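M32 carboxypeptidase (Chitinophagaceae bacterium, PDB 7A03) probably acts as a metal-dependent carboxypeptidase of the M32 (Taq) family, removing amino acids from the C-terminal ends of peptides. Local coordinates at residues A12-K17 with Y283-G288; L70-H75 with D94-K99; T148-E153 with N158-E163. All coordinates share one frame; numbering follows the deposited sequence.

Interaction 1: residues A12-K17 with Y283-G288; sequences AAYKQK and YGLPCG
Lys15 and Leu285, with CA atoms 7.4 Å apart, are the closest CA pair across the segments, where helix 9-37 runs past the loop that leads into helix 293-307. At that distance the contact is made by side chains. Leu285 points at the helix and divides its two methyls between neighbouring residues. Leu285 CD2 lies 4.0 Å from Tyr14 CE2, approaching the ring obliquely, while Leu285 CD1 sits more loosely, 4.3 Å from Lys15 CG. A chi1 of 158° swings the Tyr14 ring beside the carbonyl carbon and brings its OH within 3.4 Å of Pro286 CD. The same hydroxyl is hydrogen-bonded to Ser91 of helix 82-100, which gives this buried polar atom a partner. The contact thus joins the N-terminal helix of the largely helical M32 fold to a loop after helix 258-277, the helix bearing an HExxH sequence consistent with the metal-binding motif of such metallopeptidases. Pro286 begins a short 3-10 turn, in which Gly288 N bonds to Leu285 O at 2.7 Å. Just before Leu285, Gly284 has a positive phi of 84°, where a CB would press on the preceding carbonyl oxygen. Met18 and Tyr11 also touch Leu285.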
ATOM      1  N   ALA A  12      15.067  29.084  -4.384  1.00 18.67           N
ATOM      2  CA  ALA A  12      16.255  28.267  -4.171  1.00 19.24           C
ATOM      3  C   ALA A  12      16.484  28.002  -2.689  1.00 19.53           C
ATOM      4  O   ALA A  12      16.946  26.920  -2.318  1.00 20.00           O
ATOM      5  CB  ALA A  12      17.482  28.918  -4.815  1.00 24.24           C
ATOM      6  N   ALA A  13      16.136  28.962  -1.822  1.00 19.18           N
ATOM      7  CA  ALA A  13      16.290  28.708  -0.389  1.00 23.81           C
ATOM      8  C   ALA A  13      15.276  27.681   0.104  1.00 21.22           C
ATOM      9  O   ALA A  13      15.598  26.826   0.943  1.00 19.48           O
ATOM     10  CB  ALA A  13      16.191  30.013   0.405  1.00 19.69           C
ATOM     11  N   TYR A  14      14.047  27.744  -0.421  1.00 20.29           N
ATOM     12  CA  TYR A  14      13.062  26.700  -0.137  1.00 19.63           C
ATOM     13  C   TYR A  14      13.577  25.320  -0.548  1.00 20.81           C
ATOM     14  O   TYR A  14      13.497  24.350   0.220  1.00 18.16           O
ATOM     15  CB  TYR A  14      11.750  27.038  -0.845  1.00 15.78           C
ATOM     16  CG  TYR A  14      10.846  25.855  -1.087  1.00 16.30           C
ATOM     17  CD1 TYR A  14      10.084  25.314  -0.057  1.00 14.88           C
ATOM     18  CD2 TYR A  14      10.733  25.293  -2.355  1.00 19.86           C
ATOM     19  CE1 TYR A  14       9.235  24.222  -0.280  1.00 14.77           C
ATOM     20  CE2 TYR A  14       9.905  24.217  -2.585  1.00 17.47           C
ATOM     21  CZ  TYR A  14       9.150  23.684  -1.551  1.00 18.15           C
ATOM     22  OH  TYR A  14       8.327  22.602  -1.817  1.00 15.57           O
ATOM     23  N   LYS A  15      14.102  25.215  -1.768  1.00 16.50           N
ATOM     24  CA  LYS A  15      14.615  23.941  -2.253  1.00 16.38           C
ATOM     25  C   LYS A  15      15.777  23.439  -1.397  1.00 17.71           C
ATOM     26  O   LYS A  15      15.849  22.246  -1.077  1.00 16.28           O
ATOM     27  CB  LYS A  15      15.011  24.079  -3.726  1.00 22.82           C
ATOM     28  CG  LYS A  15      15.336  22.786  -4.439  1.00 27.32           C
ATOM     29  CD  LYS A  15      15.696  23.066  -5.892  1.00 30.06           C
ATOM     30  CE  LYS A  15      16.055  21.792  -6.637  1.00 35.53           C
ATOM     31  NZ  LYS A  15      16.561  22.101  -8.005  1.00 40.45           N
ATOM     32  N   GLN A  16      16.677  24.340  -0.987  1.00 19.13           N
ATOM     33  CA  GLN A  16      17.803  23.935  -0.153  1.00 18.25           C
ATOM     34  C   GLN A  16      17.313  23.373   1.180  1.00 17.45           C
ATOM     35  O   GLN A  16      17.762  22.308   1.630  1.00 15.92           O
ATOM     36  CB  GLN A  16      18.743  25.131   0.047  1.00 19.60           C
ATOM     37  CG  GLN A  16      19.956  24.857   0.920  1.00 21.67           C
ATOM     38  CD  GLN A  16      19.664  25.056   2.396  1.00 29.63           C
ATOM     39  OE1 GLN A  16      18.995  26.015   2.780  1.00 36.87           O
ATOM     40  NE2 GLN A  16      20.168  24.149   3.232  1.00 35.01           N
ATOM     41  N   LYS A  17      16.348  24.056   1.805  1.00 16.89           N
ATOM     42  CA  LYS A  17      15.840  23.569   3.088  1.00 16.22           C
ATOM     43  C   LYS A  17      15.165  22.213   2.938  1.00 13.49           C
ATOM     44  O   LYS A  17      15.376  21.300   3.758  1.00 14.18           O
ATOM     45  CB  LYS A  17      14.871  24.580   3.691  1.00 20.06           C
ATOM     46  CG  LYS A  17      15.537  25.863   4.153  1.00 21.83           C
ATOM     47  CD  LYS A  17      14.494  26.858   4.638  1.00 21.76           C
ATOM     48  CE  LYS A  17      15.144  28.153   5.094  1.00 28.18           C
ATOM     49  NZ  LYS A  17      16.059  27.955   6.255  1.00 25.70           N
ATOM     50  N   TYR A 283      13.752  16.055  -6.120  1.00 17.19           N
ATOM     51  CA  TYR A 283      14.118  15.402  -4.871  1.00 15.91           C
ATOM     52  C   TYR A 283      13.771  16.287  -3.678  1.00 16.62           C
ATOM     53  O   TYR A 283      14.130  17.466  -3.642  1.00 15.96           O
ATOM     54  CB  TYR A 283      15.625  15.182  -4.915  1.00 13.32           C
ATOM     55  CG  TYR A 283      16.252  14.668  -3.635  1.00 13.00           C
ATOM     56  CD1 TYR A 283      16.242  13.317  -3.339  1.00 14.73           C
ATOM     57  CD2 TYR A 283      16.868  15.538  -2.728  1.00 13.92           C
ATOM     58  CE1 TYR A 283      16.829  12.830  -2.187  1.00 14.18           C
ATOM     59  CE2 TYR A 283      17.456  15.052  -1.576  1.00 13.95           C
ATOM     60  CZ  TYR A 283      17.429  13.706  -1.310  1.00 13.18           C
ATOM     61  OH  TYR A 283      18.018  13.229  -0.168  1.00 14.81           O
ATOM     62  N   GLY A 284      13.050  15.722  -2.713  1.00 14.05           N
ATOM     63  CA  GLY A 284      12.688  16.459  -1.517  1.00 15.70           C
ATOM     64  C   GLY A 284      11.456  17.329  -1.625  1.00 13.76           C
ATOM     65  O   GLY A 284      11.021  17.882  -0.609  1.00 14.60           O
ATOM     66  N   LEU A 285      10.858  17.455  -2.807  1.00 13.16           N
ATOM     67  CA  LEU A 285       9.751  18.371  -3.047  1.00 12.41           C
ATOM     68  C   LEU A 285       8.488  17.587  -3.364  1.00 12.97           C
ATOM     69  O   LEU A 285       8.554  16.440  -3.822  1.00 12.49           O
ATOM     70  CB  LEU A 285      10.076  19.293  -4.230  1.00 12.66           C
ATOM     71  CG  LEU A 285      11.481  19.901  -4.227  1.00 13.41           C
ATOM     72  CD1 LEU A 285      11.682  20.824  -5.425  1.00 15.02           C
ATOM     73  CD2 LEU A 285      11.703  20.698  -2.952  1.00 15.87           C
ATOM     74  N   PRO A 286       7.309  18.182  -3.144  1.00 15.35           N
ATOM     75  CA  PRO A 286       6.071  17.419  -3.368  1.00 15.22           C
ATOM     76  C   PRO A 286       5.955  16.836  -4.765  1.00 13.80           C
ATOM     77  O   PRO A 286       5.490  15.701  -4.918  1.00 13.81           O
ATOM     78  CB  PRO A 286       4.962  18.433  -3.040  1.00 13.86           C
ATOM     79  CG  PRO A 286       5.621  19.380  -2.049  1.00 14.42           C
ATOM     80  CD  PRO A 286       7.044  19.504  -2.551  1.00 14.60           C
ATOM     81  N   CYS A 287       6.408  17.561  -5.786  1.00 14.15           N
ATOM     82  CA  CYS A 287       6.356  17.024  -7.140  1.00 14.44           C
ATOM     83  C   CYS A 287       7.448  15.991  -7.416  1.00 15.34           C
ATOM     84  O   CYS A 287       7.541  15.508  -8.543  1.00 14.41           O
ATOM     85  CB  CYS A 287       6.295  18.143  -8.187  1.00 13.69           C
ATOM     86  SG  CYS A 287       4.765  19.122  -8.071  1.00 17.52           S
ATOM     87  N   GLY A 288       8.247  15.615  -6.414  1.00 12.17           N
ATOM     88  CA  GLY A 288       9.143  14.479  -6.519  1.00 13.26           C
ATOM     89  C   GLY A 288       8.787  13.301  -5.636  1.00 13.20           C
ATOM     90  O   GLY A 288       9.604  12.383  -5.501  1.00 16.03           O
TER

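Interaction 2: residues L70-H75 with D94-K99; sequences LLHELH and DYDKNK
Leu71 reaches from helix 65-74 toward Tyr95 of helix 82-100, and the CA atoms of these two residues, 8.8 Å apart, are the closest CA pair across the segments. From CB, which directs the side chain at the other helix, the leucine extends to CG; chi1 of -71° puts CG beside the backbone N and carries the branch across the gap. Of its two tips, Leu71 CD1 makes the contact, 3.9 Å from Tyr95 CB and 4.1 Å from Tyr95 CG at the root of the ring. Tyr95 offers the start of its side chain to the leucine, while its hydroxyl is hydrogen-bonded to the backbone O of Ala64. Leu71 also touches Ser91 and Leu92 of the partner helix. One residue further along each helix, His72 and Asp96 face one another from opposite directions at the more exposed margin. His72 NE2 and Asp96 OD1 remain 4.2 Å apart, with ring and carboxylate planes inclined by 31°; this is proximity without a salt bridge, although the carboxylate would probably favour a protonated imidazole. An apolar pair flanked by a polar one, with 125 Å² buried in all, packs the consecutive helices 65-74 and 82-100 against each other in the largely helical M32 fold.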
ATOM      1  N   LEU A  70       9.334  31.502   4.802  1.00 23.08           N
ATOM      2  CA  LEU A  70       9.666  31.355   3.388  1.00 22.63           C
ATOM      3  C   LEU A  70       8.472  30.849   2.580  1.00 20.47           C
ATOM      4  O   LEU A  70       8.189  31.347   1.484  1.00 22.94           O
ATOM      5  CB  LEU A  70      10.834  30.384   3.271  1.00 26.40           C
ATOM      6  CG  LEU A  70      11.630  30.278   1.978  1.00 28.33           C
ATOM      7  CD1 LEU A  70      12.113  31.644   1.524  1.00 30.84           C
ATOM      8  CD2 LEU A  70      12.800  29.349   2.245  1.00 24.76           C
ATOM      9  N   LEU A  71       7.780  29.828   3.085  1.00 20.07           N
ATOM     10  CA  LEU A  71       6.634  29.295   2.354  1.00 20.16           C
ATOM     11  C   LEU A  71       5.550  30.351   2.198  1.00 22.73           C
ATOM     12  O   LEU A  71       4.944  30.484   1.126  1.00 24.59           O
ATOM     13  CB  LEU A  71       6.077  28.073   3.076  1.00 18.51           C
ATOM     14  CG  LEU A  71       6.974  26.847   2.991  1.00 19.53           C
ATOM     15  CD1 LEU A  71       6.521  25.796   3.992  1.00 17.31           C
ATOM     16  CD2 LEU A  71       6.970  26.300   1.568  1.00 22.38           C
ATOM     17  N   HIS A  72       5.298  31.118   3.258  1.00 20.59           N
ATOM     18  CA  HIS A  72       4.281  32.163   3.179  1.00 23.25           C
ATOM     19  C   HIS A  72       4.681  33.275   2.216  1.00 27.23           C
ATOM     20  O   HIS A  72       3.816  33.848   1.543  1.00 33.05           O
ATOM     21  CB  HIS A  72       3.994  32.692   4.582  1.00 24.13           C
ATOM     22  CG  HIS A  72       3.062  31.826   5.370  1.00 32.22           C
ATOM     23  ND1 HIS A  72       1.752  31.610   4.996  1.00 36.16           N
ATOM     24  CD2 HIS A  72       3.244  31.125   6.514  1.00 34.85           C
ATOM     25  CE1 HIS A  72       1.170  30.811   5.872  1.00 35.10           C
ATOM     26  NE2 HIS A  72       2.052  30.504   6.805  1.00 32.64           N
ATOM     27  N   GLU A  73       5.976  33.581   2.121  1.00 26.42           N
ATOM     28  CA  GLU A  73       6.436  34.561   1.140  1.00 28.48           C
ATOM     29  C   GLU A  73       6.287  34.030  -0.281  1.00 28.97           C
ATOM     30  O   GLU A  73       5.836  34.749  -1.179  1.00 29.17           O
ATOM     31  CB  GLU A  73       7.887  34.935   1.429  1.00 30.26           C
ATOM     32  CG  GLU A  73       8.569  35.734   0.337  1.00 33.40           C
ATOM     33  CD  GLU A  73      10.055  35.923   0.604  1.00 46.96           C
ATOM     34  OE1 GLU A  73      10.606  35.195   1.462  1.00 47.12           O
ATOM     35  OE2 GLU A  73      10.668  36.803  -0.038  1.00 51.28           O
ATOM     36  N   LEU A  74       6.637  32.765  -0.499  1.00 27.80           N
ATOM     37  CA  LEU A  74       6.575  32.188  -1.833  1.00 24.78           C
ATOM     38  C   LEU A  74       5.146  31.948  -2.299  1.00 26.23           C
ATOM     39  O   LEU A  74       4.908  31.879  -3.513  1.00 26.26           O
ATOM     40  CB  LEU A  74       7.377  30.889  -1.864  1.00 27.12           C
ATOM     41  CG  LEU A  74       8.882  31.144  -1.894  1.00 23.22           C
ATOM     42  CD1 LEU A  74       9.670  29.970  -1.326  1.00 23.51           C
ATOM     43  CD2 LEU A  74       9.280  31.424  -3.324  1.00 25.07           C
ATOM     44  N   HIS A  75       4.198  31.815  -1.367  1.00 29.13           N
ATOM     45  CA  HIS A  75       2.801  31.660  -1.760  1.00 32.34           C
ATOM     46  C   HIS A  75       2.298  32.867  -2.544  1.00 35.78           C
ATOM     47  O   HIS A  75       1.358  32.738  -3.336  1.00 35.00           O
ATOM     48  CB  HIS A  75       1.925  31.424  -0.530  1.00 41.96           C
ATOM     49  CG  HIS A  75       0.737  30.548  -0.791  1.00 48.71           C
ATOM     50  ND1 HIS A  75       0.793  29.440  -1.610  1.00 49.31           N
ATOM     51  CD2 HIS A  75      -0.538  30.616  -0.337  1.00 48.52           C
ATOM     52  CE1 HIS A  75      -0.395  28.864  -1.650  1.00 48.31           C
ATOM     53  NE2 HIS A  75      -1.220  29.558  -0.887  1.00 49.85           N
ATOM     54  N   ASP A  94       1.480  20.752   4.119  1.00 22.99           N
ATOM     55  CA  ASP A  94       2.250  19.828   4.954  1.00 24.04           C
ATOM     56  C   ASP A  94       2.757  20.520   6.215  1.00 28.71           C
ATOM     57  O   ASP A  94       2.745  19.937   7.304  1.00 32.82           O
ATOM     58  CB  ASP A  94       3.452  19.282   4.163  1.00 22.90           C
ATOM     59  CG  ASP A  94       3.053  18.393   2.978  1.00 22.97           C
ATOM     60  OD1 ASP A  94       1.889  17.966   2.898  1.00 28.42           O
ATOM     61  OD2 ASP A  94       3.928  18.112   2.117  1.00 23.34           O
ATOM     62  N   TYR A  95       3.205  21.769   6.079  1.00 19.24           N
ATOM     63  CA  TYR A  95       3.799  22.497   7.193  1.00 19.63           C
ATOM     64  C   TYR A  95       2.738  22.920   8.198  1.00 24.65           C
ATOM     65  O   TYR A  95       2.931  22.760   9.411  1.00 28.86           O
ATOM     66  CB  TYR A  95       4.549  23.709   6.640  1.00 18.73           C
ATOM     67  CG  TYR A  95       5.216  24.599   7.666  1.00 19.97           C
ATOM     68  CD1 TYR A  95       4.531  25.663   8.251  1.00 20.97           C
ATOM     69  CD2 TYR A  95       6.542  24.392   8.024  1.00 20.70           C
ATOM     70  CE1 TYR A  95       5.158  26.488   9.180  1.00 21.31           C
ATOM     71  CE2 TYR A  95       7.175  25.219   8.959  1.00 17.36           C
ATOM     72  CZ  TYR A  95       6.477  26.253   9.528  1.00 20.83           C
ATOM     73  OH  TYR A  95       7.112  27.058  10.441  1.00 25.68           O
ATOM     74  N   ASP A  96       1.601  23.435   7.718  1.00 18.48           N
ATOM     75  CA  ASP A  96       0.584  23.976   8.621  1.00 25.53           C
ATOM     76  C   ASP A  96      -0.131  22.870   9.387  1.00 31.43           C
ATOM     77  O   ASP A  96      -0.588  23.088  10.529  1.00 37.56           O
ATOM     78  CB  ASP A  96      -0.429  24.813   7.841  1.00 31.12           C
ATOM     79  CG  ASP A  96       0.104  26.182   7.470  1.00 34.02           C
ATOM     80  OD1 ASP A  96       1.050  26.663   8.132  1.00 31.40           O
ATOM     81  OD2 ASP A  96      -0.438  26.785   6.520  1.00 36.68           O
ATOM     82  N   LYS A  97      -0.243  21.689   8.771  1.00 32.15           N
ATOM     83  CA  LYS A  97      -0.828  20.552   9.472  1.00 37.92           C
ATOM     84  C   LYS A  97      -0.221  20.387  10.864  1.00 33.24           C
ATOM     85  O   LYS A  97      -0.944  20.303  11.864  1.00 31.82           O
ATOM     86  CB  LYS A  97      -0.654  19.292   8.624  1.00 40.44           C
ATOM     87  CG  LYS A  97      -1.657  18.211   8.935  1.00 48.89           C
ATOM     88  CD  LYS A  97      -0.932  16.980   9.428  1.00 50.82           C
ATOM     89  CE  LYS A  97      -1.788  16.230  10.415  1.00 53.29           C
ATOM     90  NZ  LYS A  97      -1.116  15.045  11.016  1.00 51.18           N
ATOM     91  N   ASN A  98       1.113  20.390  10.952  1.00 33.67           N
ATOM     92  CA  ASN A  98       1.772  20.272  12.251  1.00 31.55           C
ATOM     93  C   ASN A  98       1.400  21.425  13.178  1.00 34.02           C
ATOM     94  O   ASN A  98       1.276  21.242  14.397  1.00 26.07           O
ATOM     95  CB  ASN A  98       3.290  20.221  12.064  1.00 38.51           C
ATOM     96  CG  ASN A  98       3.732  19.042  11.224  1.00 44.90           C
ATOM     97  OD1 ASN A  98       3.547  17.890  11.609  1.00 47.77           O
ATOM     98  ND2 ASN A  98       4.325  19.326  10.070  1.00 45.89           N
ATOM     99  N   LYS A  99       1.233  22.626  12.626  1.00 25.59           N
ATOM    100  CA  LYS A  99       0.959  23.774  13.478  1.00 31.29           C
ATOM    101  C   LYS A  99      -0.451  23.752  14.052  1.00 32.07           C
ATOM    102  O   LYS A  99      -0.737  24.513  14.982  1.00 34.42           O
ATOM    103  CB  LYS A  99       1.253  25.079  12.730  1.00 35.02           C
ATOM    104  CG  LYS A  99       2.650  25.121  12.094  1.00 34.02           C
ATOM    105  CD  LYS A  99       3.755  25.262  13.143  1.00 32.50           C
ATOM    106  CE  LYS A  99       5.140  25.041  12.527  1.00 32.91           C
ATOM    107  NZ  LYS A  99       6.247  25.305  13.493  1.00 30.54           N
TER

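Interaction 3: residues T148-E153 with N158-E163; sequences TVLGYE and NALLNE
A short connection between two consecutive helices, 129-150 and 157-164, brings these segments together. Gly151 is the first residue to leave helical geometry, and its positive phi of 84° takes the backbone out of the helix. Tyr152 and Ala159 then stand with their CA atoms 5.3 Å apart. The Ala159 methyl is set against the turn, with its CB 3.4 Å from Gly151 O, 4.0 Å from Leu150 CB and 4.1 Å from Tyr152 CB. Leu150 crosses Glu163 obliquely: its CD1 meets the aliphatic CG of Glu163 at 4.0 Å, while CD2 lies near OE2; the carboxylate of Glu163 is also salt-bridged to Lys97 of helix 82-100. The single hydrogen bond between the segments runs from Asn158 ND2 to Glu153 O, 2.8 Å long with an N-H...O angle of 145°. The donor lies nearly along the C=O axis, and the acceptor is tilted 16° from the asparagine amide plane. Asn158 OD1 accepts from Val170 N, so both ends of the amide are engaged and its rotation is fixed. A leucine here would probably leave Glu153 O and Val170 N without these mates, removing the side-chain tie between the turn and the start of helix 170-192. Leu160 packs back on Lys143 and Thr147 of helix 129-150, while Leu161 meets Val170 and Leu173 of helix 170-192.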
ATOM      1  N   THR A 148     -11.125  16.551  15.917  1.00 27.85           N
ATOM      2  CA  THR A 148     -11.547  17.932  16.167  1.00 32.23           C
ATOM      3  C   THR A 148     -10.414  18.934  15.929  1.00 31.12           C
ATOM      4  O   THR A 148     -10.666  20.060  15.487  1.00 34.51           O
ATOM      5  CB  THR A 148     -12.182  18.099  17.550  1.00 32.60           C
ATOM      6  OG1 THR A 148     -11.278  17.649  18.563  1.00 31.17           O
ATOM      7  CG2 THR A 148     -13.474  17.299  17.641  1.00 35.32           C
ATOM      8  N   VAL A 149      -9.167  18.542  16.201  1.00 26.52           N
ATOM      9  CA  VAL A 149      -8.028  19.427  15.945  1.00 30.46           C
ATOM     10  C   VAL A 149      -7.802  19.630  14.444  1.00 34.31           C
ATOM     11  O   VAL A 149      -7.510  20.744  13.990  1.00 32.86           O
ATOM     12  CB  VAL A 149      -6.770  18.898  16.661  1.00 29.01           C
ATOM     13  CG1 VAL A 149      -5.494  19.489  16.058  1.00 34.31           C
ATOM     14  CG2 VAL A 149      -6.855  19.178  18.149  1.00 28.41           C
ATOM     15  N   LEU A 150      -7.921  18.562  13.653  1.00 28.96           N
ATOM     16  CA  LEU A 150      -7.665  18.659  12.218  1.00 24.99           C
ATOM     17  C   LEU A 150      -8.789  19.372  11.482  1.00 29.79           C
ATOM     18  O   LEU A 150      -8.536  20.046  10.477  1.00 29.03           O
ATOM     19  CB  LEU A 150      -7.468  17.262  11.625  1.00 24.92           C
ATOM     20  CG  LEU A 150      -6.180  16.533  12.002  1.00 20.78           C
ATOM     21  CD1 LEU A 150      -6.324  15.045  11.720  1.00 23.68           C
ATOM     22  CD2 LEU A 150      -5.042  17.113  11.199  1.00 20.57           C
ATOM     23  N   GLY A 151     -10.020  19.229  11.959  1.00 22.76           N
ATOM     24  CA  GLY A 151     -11.191  19.740  11.281  1.00 23.23           C
ATOM     25  C   GLY A 151     -11.682  18.787  10.208  1.00 26.38           C
ATOM     26  O   GLY A 151     -10.959  17.923   9.715  1.00 28.27           O
ATOM     27  N   TYR A 152     -12.945  18.962   9.831  1.00 26.86           N
ATOM     28  CA  TYR A 152     -13.569  18.056   8.878  1.00 25.95           C
ATOM     29  C   TYR A 152     -14.966  18.572   8.575  1.00 26.28           C
ATOM     30  O   TYR A 152     -15.507  19.436   9.272  1.00 27.62           O
ATOM     31  CB  TYR A 152     -13.687  16.637   9.445  1.00 24.81           C
ATOM     32  CG  TYR A 152     -14.494  16.579  10.724  1.00 23.38           C
ATOM     33  CD1 TYR A 152     -15.887  16.458  10.694  1.00 22.37           C
ATOM     34  CD2 TYR A 152     -13.872  16.685  11.965  1.00 26.46           C
ATOM     35  CE1 TYR A 152     -16.622  16.426  11.852  1.00 25.93           C
ATOM     36  CE2 TYR A 152     -14.606  16.650  13.136  1.00 35.04           C
ATOM     37  CZ  TYR A 152     -15.981  16.517  13.071  1.00 28.11           C
ATOM     38  OH  TYR A 152     -16.719  16.480  14.228  1.00 27.14           O
ATOM     39  N   GLU A 153     -15.559  17.993   7.546  1.00 22.35           N
ATOM     40  CA  GLU A 153     -16.963  18.183   7.263  1.00 22.00           C
ATOM     41  C   GLU A 153     -17.694  16.846   7.292  1.00 29.91           C
ATOM     42  O   GLU A 153     -17.140  15.806   6.920  1.00 27.09           O
ATOM     43  CB  GLU A 153     -17.160  18.867   5.914  1.00 33.55           C
ATOM     44  CG  GLU A 153     -16.315  20.116   5.772  1.00 42.59           C
ATOM     45  CD  GLU A 153     -16.724  20.961   4.596  1.00 54.61           C
ATOM     46  OE1 GLU A 153     -17.930  21.271   4.476  1.00 60.85           O
ATOM     47  OE2 GLU A 153     -15.839  21.317   3.793  1.00 61.16           O
ATOM     48  N   ASN A 158     -13.571  11.582   8.467  1.00 17.79           N
ATOM     49  CA  ASN A 158     -13.008  12.191   7.264  1.00 19.60           C
ATOM     50  C   ASN A 158     -11.678  12.862   7.545  1.00 21.33           C
ATOM     51  O   ASN A 158     -10.831  12.956   6.649  1.00 17.29           O
ATOM     52  CB  ASN A 158     -13.965  13.231   6.699  1.00 18.78           C
ATOM     53  CG  ASN A 158     -15.164  12.601   6.033  1.00 22.65           C
ATOM     54  OD1 ASN A 158     -15.150  11.403   5.728  1.00 22.43           O
ATOM     55  ND2 ASN A 158     -16.204  13.392   5.798  1.00 23.04           N
ATOM     56  N   ALA A 159     -11.486  13.362   8.767  1.00 16.40           N
ATOM     57  CA  ALA A 159     -10.211  14.000   9.089  1.00 17.18           C
ATOM     58  C   ALA A 159      -9.075  12.990   9.037  1.00 14.70           C
ATOM     59  O   ALA A 159      -7.962  13.312   8.595  1.00 17.74           O
ATOM     60  CB  ALA A 159     -10.279  14.673  10.461  1.00 16.68           C
ATOM     61  N   LEU A 160      -9.345  11.752   9.461  1.00 17.28           N
ATOM     62  CA  LEU A 160      -8.301  10.738   9.476  1.00 16.93           C
ATOM     63  C   LEU A 160      -8.132  10.106   8.097  1.00 16.87           C
ATOM     64  O   LEU A 160      -6.998   9.911   7.639  1.00 16.59           O
ATOM     65  CB  LEU A 160      -8.615   9.693  10.552  1.00 17.58           C
ATOM     66  CG  LEU A 160      -8.877  10.290  11.948  1.00 17.66           C
ATOM     67  CD1 LEU A 160      -9.087   9.188  12.974  1.00 20.09           C
ATOM     68  CD2 LEU A 160      -7.707  11.155  12.361  1.00 19.12           C
ATOM     69  N   LEU A 161      -9.243   9.805   7.414  1.00 17.07           N
ATOM     70  CA  LEU A 161      -9.169   9.338   6.030  1.00 14.94           C
ATOM     71  C   LEU A 161      -8.311  10.275   5.186  1.00 16.31           C
ATOM     72  O   LEU A 161      -7.389   9.836   4.481  1.00 20.00           O
ATOM     73  CB  LEU A 161     -10.579   9.189   5.432  1.00 17.02           C
ATOM     74  CG  LEU A 161     -11.479   8.077   5.977  1.00 14.36           C
ATOM     75  CD1 LEU A 161     -12.901   8.279   5.522  1.00 16.88           C
ATOM     76  CD2 LEU A 161     -10.969   6.699   5.556  1.00 14.32           C
ATOM     77  N   ASN A 162      -8.567  11.584   5.299  1.00 20.91           N
ATOM     78  CA  ASN A 162      -7.831  12.579   4.526  1.00 20.28           C
ATOM     79  C   ASN A 162      -6.337  12.558   4.830  1.00 21.92           C
ATOM     80  O   ASN A 162      -5.526  12.845   3.943  1.00 19.63           O
ATOM     81  CB  ASN A 162      -8.413  13.968   4.779  1.00 25.20           C
ATOM     82  CG  ASN A 162      -7.781  15.029   3.910  1.00 25.55           C
ATOM     83  OD1 ASN A 162      -8.028  15.082   2.710  1.00 24.33           O
ATOM     84  ND2 ASN A 162      -6.976  15.895   4.517  1.00 25.20           N
ATOM     85  N   GLU A 163      -5.961  12.215   6.065  1.00 18.54           N
ATOM     86  CA  GLU A 163      -4.551  12.110   6.424  1.00 24.86           C
ATOM     87  C   GLU A 163      -3.831  11.106   5.548  1.00 26.30           C
ATOM     88  O   GLU A 163      -2.702  11.352   5.105  1.00 29.36           O
ATOM     89  CB  GLU A 163      -4.433  11.672   7.880  1.00 29.43           C
ATOM     90  CG  GLU A 163      -4.720  12.778   8.837  1.00 31.83           C
ATOM     91  CD  GLU A 163      -3.586  13.758   8.879  1.00 44.87           C
ATOM     92  OE1 GLU A 163      -2.555  13.425   9.494  1.00 50.66           O
ATOM     93  OE2 GLU A 163      -3.714  14.844   8.275  1.00 49.77           O
TER

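Overall arrangement
Interactions 1 and 2 form one continuous packing zone, with centres 13 Å apart. Tyr14 belongs to both surroundings: its CE1 lies 3.6 Å from Leu71 CD2, and its CB is equally close to Leu74 CD1. Interaction 2 in turn meets interaction 3, centred 19 Å away, through a salt bridge of 2.6 Å between Lys97 NZ and Glu163 OE1, while Lys97 CE packs on Leu150 CD2. Interactions 1 and 3 do not touch; their nearest atoms are about 13 Å apart. In sequence, 2 and 3 follow one another inside the long loop closed by 1. That loop includes the HExxH segment His267-His271, the probable metal site, where no metal is bound here.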